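Local coordinates for ankyrin repeat family protein (Enterococcus faecalis, PDB 3HRA) that is of unknown function but, being built of stacked ankyrin repeats, probably serves as a scaffold for binding other proteins, at residues 50-55 against 84-89; 97-102 against 129-134. All coordinates share one frame; numbering follows the deposited sequence.

Interaction 1 of 2, residues 50-55 against 84-89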
loop_
_atom_site.group_PDB
_atom_site.type_symbol
_atom_site.label_atom_id
_atom_site.label_comp_id
_atom_site.label_asym_id
_atom_site.label_seq_id
_atom_site.Cartn_x
_atom_site.Cartn_y
_atom_site.Cartn_z
ATOM N N ASN A 50 3.558 4.476 11.756
ATOM C CA ASN A 50 3.486 5.795 11.101
ATOM C C ASN A 50 4.422 6.827 11.736
ATOM O O ASN A 50 4.057 7.989 11.924
ATOM C CB ASN A 50 2.056 6.339 10.982
ATOM C CG ASN A 50 1.929 7.396 9.891
ATOM O OD1 ASN A 50 2.676 7.394 8.912
ATOM N ND2 ASN A 50 0.969 8.309 10.057
ATOM N N ASP A 51 5.644 6.385 12.035
ATOM C CA ASP A 51 6.695 7.286 12.474
ATOM C C ASP A 51 7.396 7.831 11.233
ATOM O O ASP A 51 8.363 7.251 10.724
ATOM C CB ASP A 51 7.667 6.582 13.426
ATOM C CG ASP A 51 7.089 6.399 14.823
ATOM O OD1 ASP A 51 6.127 7.109 15.212
ATOM O OD2 ASP A 51 7.601 5.540 15.549
ATOM N N ILE A 52 6.881 8.958 10.755
ATOM C CA ILE A 52 7.270 9.485 9.458
ATOM C C ILE A 52 8.758 9.885 9.408
ATOM O O ILE A 52 9.461 9.594 8.438
ATOM C CB ILE A 52 6.360 10.677 9.082
ATOM C CG1 ILE A 52 4.912 10.194 8.919
ATOM C CG2 ILE A 52 6.833 11.329 7.819
ATOM C CD1 ILE A 52 3.864 11.329 8.771
ATOM N N GLU A 53 9.235 10.565 10.440
ATOM C CA GLU A 53 10.608 11.049 10.413
ATOM C C GLU A 53 11.602 9.887 10.488
ATOM O O GLU A 53 12.627 9.893 9.804
ATOM C CB GLU A 53 10.851 12.069 11.534
ATOM C CG GLU A 53 12.264 12.663 11.547
ATOM C CD GLU A 53 12.608 13.450 10.278
ATOM O OE1 GLU A 53 13.789 13.852 10.142
ATOM O OE2 GLU A 53 11.706 13.679 9.426
ATOM N N ILE A 54 11.286 8.885 11.307
ATOM C CA ILE A 54 12.118 7.695 11.393
ATOM C C ILE A 54 12.159 7.011 10.027
ATOM O O ILE A 54 13.225 6.610 9.549
ATOM C CB ILE A 54 11.625 6.729 12.500
ATOM C CG1 ILE A 54 11.942 7.321 13.881
ATOM C CG2 ILE A 54 12.256 5.328 12.334
ATOM C CD1 ILE A 54 11.394 6.514 15.049
ATOM N N ALA A 55 10.991 6.876 9.404
ATOM C CA ALA A 55 10.915 6.212 8.109
ATOM C C ALA A 55 11.743 6.963 7.067
ATOM O O ALA A 55 12.480 6.349 6.294
ATOM C CB ALA A 55 9.441 6.048 7.647
ATOM N N ARG A 84 -0.655 5.204 4.852
ATOM C CA ARG A 84 0.486 6.000 5.327
ATOM C C ARG A 84 0.944 6.900 4.196
ATOM O O ARG A 84 1.976 6.672 3.574
ATOM C CB ARG A 84 1.636 5.081 5.759
ATOM C CG ARG A 84 1.227 3.957 6.709
ATOM C CD ARG A 84 0.947 4.467 8.116
ATOM N NE ARG A 84 0.805 3.365 9.079
ATOM C CZ ARG A 84 -0.351 2.897 9.534
ATOM N NH1 ARG A 84 -1.499 3.418 9.113
ATOM N NH2 ARG A 84 -0.362 1.895 10.408
ATOM N N THR A 85 0.175 7.951 3.951
ATOM C CA THR A 85 0.336 8.780 2.761
ATOM C C THR A 85 1.665 9.517 2.663
ATOM O O THR A 85 2.289 9.534 1.607
ATOM C CB THR A 85 -0.803 9.804 2.694
ATOM O OG1 THR A 85 -2.039 9.126 2.937
ATOM C CG2 THR A 85 -0.843 10.487 1.322
ATOM N N GLU A 86 2.065 10.164 3.751
ATOM C CA GLU A 86 3.326 10.899 3.796
ATOM C C GLU A 86 4.515 9.977 3.509
ATOM O O GLU A 86 5.403 10.322 2.730
ATOM C CB GLU A 86 3.469 11.566 5.168
ATOM C CG GLU A 86 2.271 12.493 5.494
ATOM C CD GLU A 86 1.143 11.865 6.378
ATOM O OE1 GLU A 86 0.801 10.632 6.313
ATOM O OE2 GLU A 86 0.562 12.666 7.155
ATOM N N ILE A 87 4.532 8.808 4.150
ATOM C CA ILE A 87 5.618 7.860 3.931
ATOM C C ILE A 87 5.614 7.332 2.494
ATOM O O ILE A 87 6.663 7.239 1.869
ATOM C CB ILE A 87 5.583 6.702 4.949
ATOM C CG1 ILE A 87 5.862 7.240 6.354
ATOM C CG2 ILE A 87 6.595 5.619 4.575
ATOM C CD1 ILE A 87 5.645 6.191 7.453
ATOM N N LEU A 88 4.423 7.026 1.966
ATOM C CA LEU A 88 4.271 6.550 0.594
ATOM C C LEU A 88 4.771 7.578 -0.408
ATOM O O LEU A 88 5.506 7.240 -1.338
ATOM C CB LEU A 88 2.809 6.207 0.291
ATOM C CG LEU A 88 2.540 5.694 -1.118
ATOM C CD1 LEU A 88 3.345 4.424 -1.397
ATOM C CD2 LEU A 88 1.034 5.445 -1.310
ATOM N N ALA A 89 4.356 8.827 -0.229
ATOM C CA ALA A 89 4.843 9.903 -1.090
ATOM C C ALA A 89 6.380 9.968 -1.093
ATOM O O ALA A 89 7.009 10.152 -2.146
ATOM C CB ALA A 89 4.240 11.233 -0.658
HETATM O O HOH W 1 2.621 8.427 6.362
#
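Ile-87 slots its CD1 methyl between Asn-50 and Ala-55: the methyl lies 3.5 Å from Asn-50 OD1 and 3.8 Å from Ala-55 CB. The side chains of Ile-87 and Asn-50 run antiparallel past one another. Ile-52 closes the apolar patch, its CG1 meeting Ile-87 CG1 at 4.0 Å. CG1 of Ile-52 stands beside its own backbone N (chi1 -64°) and continues extended to CD1, which rests on the aliphatic base of Glu-86, 3.6 Å from Glu-86 CB. The Glu-86 chain bends at chi2 and curls around this methyl, keeping its carboxylate carbon within van der Waals range as well.

The polar link between the segments runs through a water. It donates to Asn-50 OD1 at 2.8 Å and to Glu-86 OE1 at 2.9 Å, and accepts from the backbone N of Ile-87 at 2.9 Å. Three bonds therefore fix its position, and the Ile-87 N-H in the first turn of helix 85-94 is satisfied by solvent.

Arg-84, the N-cap residue of that helix, lays its CD alongside the Asn-50 amide, 3.5 Å from OD1, with amide and guanidinium planes 39° apart. Its guanidinium reaches back to the C-terminal end of helix 42-49, where NE bonds to Val-47 O and NH2 to His-48 O. Asn-50, with positive phi, closes helix 42-49 in a Schellman motif; its CG points away from the backbone N (chi1 -159°), which carries the amide to Arg-84 and the water.

The contact thus joins the N-terminal ends of helices 52-60 and 85-94, consistent with the side-by-side stacking of ankyrin repeats. Helix 42-49 backs it, with Leu-43 against Ala-55 and Val-47 against Ile-87; helix 18-25 flanks Ile-54, and helix 119-128 takes up Thr-85 and Ala-89.

Interaction 2 of 2, residues 97-102 against 129-134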
loop_
_atom_site.group_PDB
_atom_site.type_symbol
_atom_site.label_atom_id
_atom_site.label_comp_id
_atom_site.label_asym_id
_atom_site.label_seq_id
_atom_site.Cartn_x
_atom_site.Cartn_y
_atom_site.Cartn_z
ATOM N N PRO A 97 10.115 1.093 -5.911
ATOM C CA PRO A 97 9.256 -0.047 -5.549
ATOM C C PRO A 97 9.486 -1.227 -6.476
ATOM O O PRO A 97 9.722 -1.042 -7.675
ATOM C CB PRO A 97 7.839 0.500 -5.757
ATOM C CG PRO A 97 7.988 2.009 -5.669
ATOM C CD PRO A 97 9.347 2.307 -6.238
ATOM N N ASP A 98 9.444 -2.428 -5.913
ATOM C CA ASP A 98 9.582 -3.667 -6.687
ATOM C C ASP A 98 8.186 -4.208 -6.966
ATOM O O ASP A 98 7.545 -4.783 -6.080
ATOM C CB ASP A 98 10.405 -4.709 -5.900
ATOM C CG ASP A 98 10.657 -6.010 -6.693
ATOM O OD1 ASP A 98 9.992 -6.246 -7.723
ATOM O OD2 ASP A 98 11.520 -6.811 -6.260
ATOM N N LEU A 99 7.713 -4.061 -8.195
ATOM C CA LEU A 99 6.345 -4.465 -8.488
ATOM C C LEU A 99 6.165 -5.973 -8.742
ATOM O O LEU A 99 5.055 -6.426 -9.061
ATOM C CB LEU A 99 5.763 -3.630 -9.634
ATOM C CG LEU A 99 5.809 -2.106 -9.483
ATOM C CD1 LEU A 99 4.926 -1.472 -10.537
ATOM C CD2 LEU A 99 5.381 -1.669 -8.102
ATOM N N ASN A 100 7.232 -6.753 -8.597
ATOM C CA ASN A 100 7.098 -8.209 -8.621
ATOM C C ASN A 100 6.898 -8.813 -7.229
ATOM O O ASN A 100 6.733 -10.037 -7.087
ATOM C CB ASN A 100 8.279 -8.883 -9.320
ATOM C CG ASN A 100 8.328 -8.578 -10.794
ATOM O OD1 ASN A 100 7.303 -8.592 -11.486
ATOM N ND2 ASN A 100 9.526 -8.293 -11.290
ATOM N N LYS A 101 6.909 -7.958 -6.211
ATOM C CA LYS A 101 6.597 -8.388 -4.847
ATOM C C LYS A 101 5.137 -8.082 -4.492
ATOM O O LYS A 101 4.675 -6.951 -4.675
ATOM C CB LYS A 101 7.567 -7.744 -3.862
ATOM C CG LYS A 101 8.994 -8.300 -4.043
ATOM C CD LYS A 101 9.931 -7.873 -2.966
ATOM C CE LYS A 101 11.234 -8.653 -3.071
ATOM N NZ LYS A 101 12.245 -8.206 -2.068
ATOM N N HIS A 102 4.408 -9.100 -4.026
ATOM C CA HIS A 102 2.978 -8.958 -3.750
ATOM C C HIS A 102 2.660 -9.305 -2.298
ATOM O O HIS A 102 3.450 -9.996 -1.619
ATOM C CB HIS A 102 2.155 -9.840 -4.699
ATOM C CG HIS A 102 2.560 -9.706 -6.136
ATOM N ND1 HIS A 102 2.416 -8.535 -6.848
ATOM C CD2 HIS A 102 3.123 -10.592 -6.985
ATOM C CE1 HIS A 102 2.881 -8.703 -8.072
ATOM N NE2 HIS A 102 3.306 -9.946 -8.185
ATOM N N GLY A 129 3.032 6.040 -9.500
ATOM C CA GLY A 129 3.238 4.737 -8.897
ATOM C C GLY A 129 3.708 3.584 -9.777
ATOM O O GLY A 129 4.389 2.687 -9.269
ATOM N N ARG A 130 3.348 3.582 -11.063
ATOM C CA ARG A 130 3.758 2.505 -11.972
ATOM C C ARG A 130 2.850 1.283 -11.830
ATOM O O ARG A 130 2.839 0.388 -12.687
ATOM C CB ARG A 130 5.219 2.124 -11.702
ATOM C CG ARG A 130 5.949 1.489 -12.879
ATOM C CD ARG A 130 7.299 0.945 -12.428
ATOM N NE ARG A 130 8.026 1.902 -11.602
ATOM C CZ ARG A 130 8.925 1.572 -10.674
ATOM N NH1 ARG A 130 9.207 0.292 -10.433
ATOM N NH2 ARG A 130 9.538 2.537 -9.977
ATOM N N GLU A 131 2.091 1.250 -10.736
ATOM C CA GLU A 131 1.115 0.190 -10.483
ATOM C C GLU A 131 0.143 0.058 -11.667
ATOM O O GLU A 131 -0.330 1.051 -12.199
ATOM C CB GLU A 131 0.322 0.500 -9.209
ATOM C CG GLU A 131 1.182 0.708 -7.953
ATOM C CD GLU A 131 1.659 -0.595 -7.360
ATOM O OE1 GLU A 131 1.190 -1.647 -7.837
ATOM O OE2 GLU A 131 2.509 -0.575 -6.431
ATOM N N ASP A 132 -0.132 -1.175 -12.083
ATOM C CA ASP A 132 -1.101 -1.452 -13.136
ATOM C C ASP A 132 -2.503 -1.329 -12.534
ATOM O O ASP A 132 -2.845 -2.044 -11.598
ATOM C CB ASP A 132 -0.847 -2.872 -13.650
ATOM C CG ASP A 132 -1.852 -3.331 -14.693
ATOM O OD1 ASP A 132 -2.751 -2.549 -15.088
ATOM O OD2 ASP A 132 -1.733 -4.511 -15.107
ATOM N N ILE A 133 -3.306 -0.400 -13.044
ATOM C CA ILE A 133 -4.637 -0.176 -12.491
ATOM C C ILE A 133 -5.518 -1.422 -12.634
ATOM O O ILE A 133 -6.498 -1.601 -11.902
ATOM C CB ILE A 133 -5.288 1.066 -13.155
ATOM C CG1 ILE A 133 -6.528 1.542 -12.397
ATOM C CG2 ILE A 133 -5.609 0.805 -14.634
ATOM C CD1 ILE A 133 -6.943 2.947 -12.822
ATOM N N ASP A 134 -5.153 -2.296 -13.562
ATOM C CA ASP A 134 -5.947 -3.490 -13.844
ATOM C C ASP A 134 -5.361 -4.763 -13.217
ATOM O O ASP A 134 -5.757 -5.886 -13.553
ATOM C CB ASP A 134 -6.108 -3.680 -15.356
ATOM C CG ASP A 134 -6.933 -2.574 -16.009
ATOM O OD1 ASP A 134 -7.830 -1.997 -15.342
ATOM O OD2 ASP A 134 -6.685 -2.281 -17.213
#
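Leu-99 reaches across to Arg-130 and Glu-131, joining two loops of the ankyrin-repeat fold, one between helices 85-94 and 110-115, the other between helices 119-128 and 143-149. Neither segment contains regular helix or strand; side chains meet one another and backbone carbonyls.

The van der Waals part belongs mainly to Leu-99, whose two methyls divide the work. CD1 approaches the backbone of Arg-130, 3.5 Å from its carbonyl O, and also runs against the aliphatic chain, 3.8 Å from Arg-130 CB. CD2 of Leu-99 touches the carboxylate of Glu-131, with OE2 3.5 Å away. CG of Leu-99 lies beside its backbone N (chi1 -54°), and the two branches spread from there over successive residues of the other loop. The Glu-131 chain bends at chi2 (-78°), which brings OE2 to the Leu-99 CD2 methyl. OE2 is also hydrogen-bonded to Tyr-76 OH, which probably helps to position the carboxylate that Leu-99 touches.

Within the loops, local polar bonds brace the backbone turns. A type I beta turn runs from Asp-98 to Lys-101, and Asp-98 OD1 accepts from Asn-100 N at 2.9 Å in an Asx turn. A second Asx turn follows in the partner loop, where Asp-132 OD1 takes the Asp-134 N-H from above the carboxylate plane. Asp-98 N and Lys-101 NZ bond to Asn-66, tying the turn to the loop between helices 52-60 and 75-81.

Direct polar contact between the segments comes from Arg-130, which leaves helix 119-128 with positive phi. Its long chain kinks at chi3 and passes Pro-97, with NH2 3.8 Å from Pro-97 CD. The other terminal nitrogen, NH1, donates to Pro-97 O at 3.1 Å, a weak bond whose N-H...O angle is 133°.

In the fold
From the N terminus, the chain reaches residues 50-55 at the start of helix 52-60, then passes through helix 75-81 before interaction 1 closes a loop with 28 intervening residues at the start of helix 85-94. That helix leads on to the loop at 97-102, where interaction 2 opens; helices 110-115 and 119-128 follow before residues 129-134 close it over 26 residues. The loops lie in series, neither crossing nor enclosing each other. The centres of interactions 1 and 2 are 19 Å apart and their nearest atoms about 7 Å, without touching. Interaction 1 ties helix 52-60 to helix 85-94, interaction 2 the loops that follow helices 85-94 and 119-128, consistent with a stacked ankyrin fold.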